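Local coordinates for hypothetical protein yigZ (Escherichia coli, PDB 1VI7) that is of uncertain function but belongs to the IMPACT family, which may bind guanine nucleotides and hydrolyse nucleoside triphosphates, at residues Val57-Gly62 and Glu97-Val102; Leu87-Gly92 and Gly123-Leu128; Glu141-Cys146 and Leu175-Leu180. All coordinates share one frame; numbering follows the deposited sequence.

Contact 1 of 3, residues Val57-Gly62 and Glu97-Val102; sequences VAWVAG and EITAVV
Trp-59 and Thr-99 face each other as a non-hydrogen-bonded antiparallel pair, their side chains side by side and pointing the same way. Trp-59 CG stands between the backbone N and the carbonyl carbon (chi1 67°), which lifts the indole off the sheet and leads its far end away from the neighbouring strand; Val-57 CG1 meets the ring at its edge, in plane. Thr-99 OG1 lies beside the root of the ring, 3.7 Å from Trp-59 CG. A threonine fits this place, since its hydroxyl bonds to Thr-32 OG1 while its short side chain lies alongside the tryptophan, and both meet helix 34-48. Strands 57-60 and 98-105 lie inside the five-stranded antiparallel sheet of the UPF0029 region, a family grouped with the ribosomal S5-like folds. The hydrogen-bonded pairs are Ala-58 with Ala-100 and Val-60 with Ile-98: Ala-100 N reaches Ala-58 O at 2.7 Å, the return bond from Ala-58 N is weak, and Val-60 and Ile-98 exchange two bonds of 3.1 Å between N and O. On this face Val-60 CG1 touches Ile-98 CG2 at 4.2 Å, while CD1 of the isoleucine runs on away from Val-60. The single methyl of Ala-58 lets helix 84-93 lie close, and Ala-100 packs on Leu-29. Beyond the ladder, Glu-97 CG passes 3.7 Å from Ala-61 O, and its carboxylate bonds His-31 NE2 through OE2.

Contact 2 of 3, residues Leu87-Gly92 and Gly123-Leu128; sequences LAQLMG and GVNQAL
Leu-90 and Val-124 form the tight side of this helix pair, with side chains crossing at about a right angle and Leu-90 CD2 3.5 Å from Val-124 CG1. The valine has CG1 anti to the backbone N, a setting that directs this methyl at Leu-90 and Gln-89 while CG2 stays back. One turn further on, Leu-128 CD1 reaches across to Gln-89 CB at 3.8 Å and, less closely, to Leu-90 CD2 at 4.3 Å. Branched aliphatic residues suit these places because their methyls can interlock where the axes are 9.0 Å apart and inclined by 32°. The sheet lies on the inner side of this layer: Val-124 rests on Thr-27 and Leu-128 on Leu-29, both of strand 23-31.

The other side is partly open to solvent, and polar groups take over. Gln-89 bridges the two zones. Its CB belongs to the apolar packing, also 3.9 Å from Val-124 CG1, but the chain bends at the CB-CG bond (chi2 -60°) and turns its amide towards Asn-125. There Asn-125 ND2 donates to Gln-89 OE1 at 2.6 Å in a fairly straight bond. The donor lies tilted from the carbonyl plane of the glutamine, and the two amide planes are 58° apart.

Hydrophobic methyls therefore hold the inner seam, while one directional bond between uncharged amides joins the helices at the edge, a polar link that needs no ionised group beside the apolar packing.

Contact 3 of 3, residues Glu141-Cys146 and Leu175-Leu180; sequences EYTLQC and LLRVAL
The two inner strands of a four-stranded antiparallel sheet meet here, in a domain whose beta-alpha-beta-beta-alpha-beta order matches a ferredoxin-like fold, and Arg-177 and Glu-141 pair on one of its faces. Glu-141 OE1 sits over one face of the guanidinium, 3.2 Å from Arg-177 NH2; no N-H points at it, so the salt bridge rests on charge alone. The arginine leaves the strand with CG anti to the backbone N (chi1 173°), then bends, laying CD against Thr-143 CG2 at 3.9 Å; the threonine methyl is a small apolar shelf for the aliphatic stem. With an alanine here in place of the arginine, the Glu-141 carboxylate would probably lose its positive mate and the Thr-143 methyl its cover. Backbone bonds pair Tyr-142 with Val-178 and Leu-144 with Leu-176, among them Tyr-142 N to Val-178 O (2.6 Å) and Leu-144 N to Leu-176 O (2.9 Å). The face of Tyr-142, Leu-144, Leu-176 and Val-178 is largely apolar. Tyr-142 CD1 meets Leu-180 CD2 at 3.5 Å, the two side chains crossing at about a right angle, and Tyr-142 CB touches Val-178 CG2 at 4.0 Å. Helices 151-160 and 185-196 cover this face: Leu-144 and Val-178 press on Ile-154 and Leu-158 of the first, Leu-180 on Phe-188 of the second, while strands 164-170 and 203-204 flank the pair.

Contacts 1 and 2 both lie within the UPF0029 region, with centres about 9 Å apart, and their segments alternate along the chain: strand 57-60, helix 84-93, strand 98-105, helix 113-128. They touch directly, Leu-87 CD2 lying 3.3 Å from Trp-59 O and Leu-90 CD1 3.8 Å from Ala-58 O, so helix 84-93 packs on strand 57-60, while helix 113-128 rests on strand 23-31 of the same sheet. Contact 3 comes later in the chain and belongs to another sheet. Its centre is about 32 Å from that of contact 1, with nearest atoms about 13 Å apart, and about 38 Å from that of contact 2, across the chain's centre, consistent with two separate domains.

Contact 1 of 3, residues Val57-Gly62 and Glu97-Val102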
# COMPACT_ATOMS: atom_id res chain seq x y z
N VAL A 57 -14.25 7.03 -3.35
CA VAL A 57 -12.97 6.39 -3.09
C VAL A 57 -12.42 6.70 -1.70
O VAL A 57 -12.66 7.80 -1.22
CB VAL A 57 -11.91 6.98 -4.08
CG1 VAL A 57 -10.58 6.25 -4.01
CG2 VAL A 57 -12.45 7.05 -5.50
N ALA A 58 -11.36 6.02 -1.31
CA ALA A 58 -10.68 6.23 -0.02
C ALA A 58 -9.49 5.26 0.06
O ALA A 58 -9.65 4.17 -0.53
CB ALA A 58 -11.64 5.90 1.11
N TRP A 59 -8.42 5.61 0.73
CA TRP A 59 -7.27 4.70 0.80
C TRP A 59 -6.33 5.08 1.94
O TRP A 59 -6.52 6.14 2.53
CB TRP A 59 -6.54 4.65 -0.52
CG TRP A 59 -5.83 5.89 -0.96
CD1 TRP A 59 -4.63 6.35 -0.49
CD2 TRP A 59 -6.22 6.82 -1.98
NE1 TRP A 59 -4.27 7.51 -1.12
CE2 TRP A 59 -5.24 7.83 -2.04
CE3 TRP A 59 -7.33 6.90 -2.83
CZ2 TRP A 59 -5.30 8.90 -2.92
CZ3 TRP A 59 -7.40 7.98 -3.70
CH2 TRP A 59 -6.38 8.95 -3.76
N VAL A 60 -5.40 4.25 2.24
CA VAL A 60 -4.30 4.42 3.24
C VAL A 60 -3.14 3.77 2.52
O VAL A 60 -3.45 2.71 1.92
CB VAL A 60 -4.74 3.57 4.45
CG1 VAL A 60 -3.84 2.37 4.67
CG2 VAL A 60 -4.90 4.30 5.75
N ALA A 61 -1.94 4.29 2.51
CA ALA A 61 -0.93 3.46 1.72
C ALA A 61 0.02 2.81 2.72
O ALA A 61 1.17 2.55 2.52
CB ALA A 61 -0.34 4.15 0.60
N GLY A 62 -0.67 2.50 3.81
CA GLY A 62 -0.23 1.89 4.96
C GLY A 62 1.24 2.01 5.28
O GLY A 62 2.14 1.63 4.63
N GLU A 97 -1.84 -0.11 3.25
CA GLU A 97 -1.78 -0.40 1.83
C GLU A 97 -3.05 -0.93 1.23
O GLU A 97 -3.04 -1.88 0.43
CB GLU A 97 -0.67 -1.45 1.58
CG GLU A 97 0.70 -1.11 2.09
CD GLU A 97 1.77 -2.12 1.71
OE1 GLU A 97 2.86 -2.03 2.31
OE2 GLU A 97 1.50 -3.00 0.86
N ILE A 98 -4.17 -0.23 1.43
CA ILE A 98 -5.44 -0.69 0.86
C ILE A 98 -6.25 0.50 0.37
O ILE A 98 -6.21 1.55 1.00
CB ILE A 98 -6.23 -1.48 1.92
CG1 ILE A 98 -7.63 -1.84 1.46
CG2 ILE A 98 -6.25 -0.71 3.21
CD1 ILE A 98 -8.36 -2.83 2.35
N THR A 99 -7.10 0.27 -0.60
CA THR A 99 -7.91 1.31 -1.21
C THR A 99 -9.33 0.79 -1.36
O THR A 99 -9.48 -0.43 -1.50
CB THR A 99 -7.29 1.65 -2.58
OG1 THR A 99 -6.11 2.45 -2.37
CG2 THR A 99 -8.24 2.39 -3.48
N ALA A 100 -10.33 1.67 -1.35
CA ALA A 100 -11.70 1.14 -1.48
C ALA A 100 -12.51 1.99 -2.44
O ALA A 100 -12.20 3.17 -2.64
CB ALA A 100 -12.37 1.10 -0.11
N VAL A 101 -13.45 1.37 -3.16
CA VAL A 101 -14.31 2.06 -4.05
C VAL A 101 -15.78 1.67 -3.92
O VAL A 101 -16.19 0.54 -4.16
CB VAL A 101 -13.95 1.94 -5.53
CG1 VAL A 101 -15.08 2.55 -6.38
CG2 VAL A 101 -12.65 2.65 -5.86
N VAL A 102 -16.62 2.67 -3.60
CA VAL A 102 -18.07 2.32 -3.60
C VAL A 102 -18.60 2.77 -4.96
O VAL A 102 -17.90 3.59 -5.60
CB VAL A 102 -18.77 2.82 -2.38
CG1 VAL A 102 -20.16 2.19 -2.22
CG2 VAL A 102 -17.95 2.47 -1.12

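Contact 2 of 3, residues Leu87-Gly92 and Gly123-Leu128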
# COMPACT_ATOMS: atom_id res chain seq x y z
N LEU A 87 -13.08 6.24 4.73
CA LEU A 87 -11.67 6.29 5.19
C LEU A 87 -11.55 5.83 6.63
O LEU A 87 -10.67 5.01 6.99
CB LEU A 87 -11.15 7.68 4.95
CG LEU A 87 -9.77 8.17 5.28
CD1 LEU A 87 -9.64 8.52 6.75
CD2 LEU A 87 -8.70 7.16 4.85
N ALA A 88 -12.46 6.24 7.51
CA ALA A 88 -12.37 5.91 8.93
C ALA A 88 -12.45 4.42 9.22
O ALA A 88 -11.93 3.97 10.25
CB ALA A 88 -13.35 6.73 9.71
N GLN A 89 -13.17 3.68 8.39
CA GLN A 89 -13.18 2.23 8.42
C GLN A 89 -11.76 1.72 8.12
O GLN A 89 -11.09 1.07 8.93
CB GLN A 89 -14.21 1.68 7.44
CG GLN A 89 -15.66 2.04 7.68
CD GLN A 89 -16.20 1.59 9.00
OE1 GLN A 89 -16.15 0.42 9.39
NE2 GLN A 89 -16.68 2.52 9.82
N LEU A 90 -11.16 2.21 7.02
CA LEU A 90 -9.80 1.72 6.73
C LEU A 90 -8.89 2.08 7.86
O LEU A 90 -8.15 1.28 8.47
CB LEU A 90 -9.36 2.21 5.36
CG LEU A 90 -10.41 2.08 4.24
CD1 LEU A 90 -10.04 2.93 3.04
CD2 LEU A 90 -10.57 0.64 3.77
N MET A 91 -9.10 3.29 8.42
CA MET A 91 -8.25 3.60 9.61
C MET A 91 -8.61 2.68 10.74
O MET A 91 -7.74 2.25 11.47
CB MET A 91 -8.37 5.08 9.94
CG MET A 91 -7.79 5.93 8.80
SD MET A 91 -7.43 7.61 9.30
CE MET A 91 -6.13 7.38 10.49
N GLY A 92 -9.89 2.37 10.91
CA GLY A 92 -10.36 1.48 11.96
C GLY A 92 -9.77 0.08 11.83
O GLY A 92 -9.35 -0.50 12.82
N GLY A 123 -20.60 0.23 3.73
CA GLY A 123 -20.18 -0.57 2.59
C GLY A 123 -18.73 -1.02 2.80
O GLY A 123 -18.47 -2.23 2.78
N VAL A 124 -17.87 -0.08 3.18
CA VAL A 124 -16.47 -0.45 3.43
C VAL A 124 -16.39 -1.36 4.66
O VAL A 124 -15.69 -2.39 4.63
CB VAL A 124 -15.54 0.74 3.51
CG1 VAL A 124 -14.08 0.38 3.72
CG2 VAL A 124 -15.67 1.53 2.22
N ASN A 125 -17.32 -1.16 5.58
CA ASN A 125 -17.39 -2.00 6.75
C ASN A 125 -17.68 -3.46 6.44
O ASN A 125 -17.08 -4.35 7.05
CB ASN A 125 -18.48 -1.45 7.71
CG ASN A 125 -18.41 -2.19 9.04
OD1 ASN A 125 -18.97 -3.29 9.12
ND2 ASN A 125 -17.66 -1.63 9.96
N GLN A 126 -18.60 -3.74 5.54
CA GLN A 126 -19.00 -5.10 5.24
C GLN A 126 -17.90 -5.88 4.54
O GLN A 126 -17.66 -7.06 4.79
CB GLN A 126 -20.26 -5.12 4.36
CG GLN A 126 -21.51 -4.62 5.04
CD GLN A 126 -21.70 -5.29 6.40
OE1 GLN A 126 -21.92 -4.59 7.38
NE2 GLN A 126 -21.43 -6.60 6.42
N ALA A 127 -17.29 -5.19 3.57
CA ALA A 127 -16.24 -5.71 2.72
C ALA A 127 -15.06 -6.15 3.59
O ALA A 127 -14.46 -7.20 3.44
CB ALA A 127 -15.76 -4.60 1.79
N LEU A 128 -14.80 -5.26 4.56
CA LEU A 128 -13.76 -5.42 5.54
C LEU A 128 -13.94 -6.66 6.35
O LEU A 128 -12.93 -7.33 6.63
CB LEU A 128 -13.56 -4.17 6.37
CG LEU A 128 -12.92 -3.01 5.60
CD1 LEU A 128 -12.97 -1.74 6.40
CD2 LEU A 128 -11.48 -3.35 5.17

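Contact 3 of 3, residues Glu141-Cys146 and Leu175-Leu180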
# COMPACT_ATOMS: atom_id res chain seq x y z
N GLU A 141 16.90 -0.16 4.83
CA GLU A 141 17.80 0.38 3.81
C GLU A 141 19.13 0.81 4.40
O GLU A 141 19.18 1.50 5.41
CB GLU A 141 17.19 1.57 3.10
CG GLU A 141 15.89 1.33 2.36
CD GLU A 141 15.57 2.49 1.41
OE1 GLU A 141 15.87 3.65 1.77
OE2 GLU A 141 15.08 2.22 0.30
N TYR A 142 20.21 0.44 3.72
CA TYR A 142 21.56 0.81 4.14
C TYR A 142 22.38 1.40 2.99
O TYR A 142 21.99 1.30 1.84
CB TYR A 142 22.33 -0.44 4.58
CG TYR A 142 21.73 -1.26 5.66
CD1 TYR A 142 20.76 -2.24 5.40
CD2 TYR A 142 22.14 -1.07 6.98
CE1 TYR A 142 20.22 -3.00 6.42
CE2 TYR A 142 21.59 -1.81 8.01
CZ TYR A 142 20.64 -2.76 7.71
OH TYR A 142 20.09 -3.50 8.73
N THR A 143 23.58 1.93 3.29
CA THR A 143 24.42 2.38 2.17
C THR A 143 25.75 1.58 2.21
O THR A 143 26.06 0.94 3.21
CB THR A 143 24.71 3.83 2.01
OG1 THR A 143 25.50 4.30 3.10
CG2 THR A 143 23.51 4.73 1.85
N LEU A 144 26.40 1.54 1.06
CA LEU A 144 27.59 0.70 0.90
C LEU A 144 28.46 1.20 -0.24
O LEU A 144 28.03 1.30 -1.37
CB LEU A 144 27.11 -0.74 0.64
CG LEU A 144 28.20 -1.77 0.33
CD1 LEU A 144 29.08 -1.97 1.57
CD2 LEU A 144 27.63 -3.08 -0.18
N GLN A 145 29.69 1.54 0.08
CA GLN A 145 30.63 2.04 -0.99
C GLN A 145 31.63 0.90 -1.28
O GLN A 145 32.14 0.26 -0.35
CB GLN A 145 31.20 3.35 -0.65
CG GLN A 145 32.35 4.00 -1.29
CD GLN A 145 32.75 5.33 -0.62
OE1 GLN A 145 33.15 5.31 0.55
NE2 GLN A 145 32.66 6.44 -1.36
N CYS A 146 31.61 0.49 -2.54
CA CYS A 146 32.44 -0.54 -3.10
C CYS A 146 33.14 -0.18 -4.41
O CYS A 146 32.82 0.76 -5.13
CB CYS A 146 31.57 -1.79 -3.35
SG CYS A 146 30.50 -1.65 -4.77
N LEU A 175 28.62 4.03 -5.23
CA LEU A 175 27.87 4.30 -4.03
C LEU A 175 26.45 3.72 -4.20
O LEU A 175 25.70 4.12 -5.06
CB LEU A 175 27.79 5.70 -3.52
CG LEU A 175 27.11 5.73 -2.11
CD1 LEU A 175 28.18 5.59 -1.05
CD2 LEU A 175 26.20 6.92 -1.97
N LEU A 176 26.26 2.68 -3.42
CA LEU A 176 25.06 1.85 -3.42
C LEU A 176 24.19 2.16 -2.20
O LEU A 176 24.63 2.46 -1.06
CB LEU A 176 25.55 0.41 -3.40
CG LEU A 176 25.34 -0.65 -4.43
CD1 LEU A 176 25.47 -0.29 -5.89
CD2 LEU A 176 26.28 -1.86 -4.16
N ARG A 177 22.90 2.15 -2.42
CA ARG A 177 21.85 2.31 -1.40
C ARG A 177 21.13 0.95 -1.41
O ARG A 177 20.74 0.56 -2.54
CB ARG A 177 20.88 3.39 -1.87
CG ARG A 177 19.65 3.57 -1.01
CD ARG A 177 20.02 3.78 0.42
NE ARG A 177 19.21 4.60 1.23
CZ ARG A 177 18.45 5.65 1.02
NH1 ARG A 177 18.28 6.15 -0.20
NH2 ARG A 177 17.83 6.22 2.07
N VAL A 178 21.43 0.03 -0.50
CA VAL A 178 20.82 -1.29 -0.54
C VAL A 178 19.70 -1.44 0.50
O VAL A 178 19.67 -0.69 1.46
CB VAL A 178 21.83 -2.42 -0.27
CG1 VAL A 178 22.68 -2.65 -1.51
CG2 VAL A 178 22.68 -2.04 0.94
N ALA A 179 18.84 -2.41 0.25
CA ALA A 179 17.72 -2.76 1.09
C ALA A 179 17.63 -4.28 1.26
O ALA A 179 17.47 -5.01 0.29
CB ALA A 179 16.41 -2.25 0.50
N LEU A 180 17.56 -4.71 2.51
CA LEU A 180 17.39 -6.13 2.79
C LEU A 180 16.72 -6.36 4.14
O LEU A 180 16.85 -5.55 5.07
CB LEU A 180 18.77 -6.80 2.79
CG LEU A 180 19.72 -6.27 3.89
CD1 LEU A 180 20.68 -7.36 4.32
CD2 LEU A 180 20.48 -5.06 3.39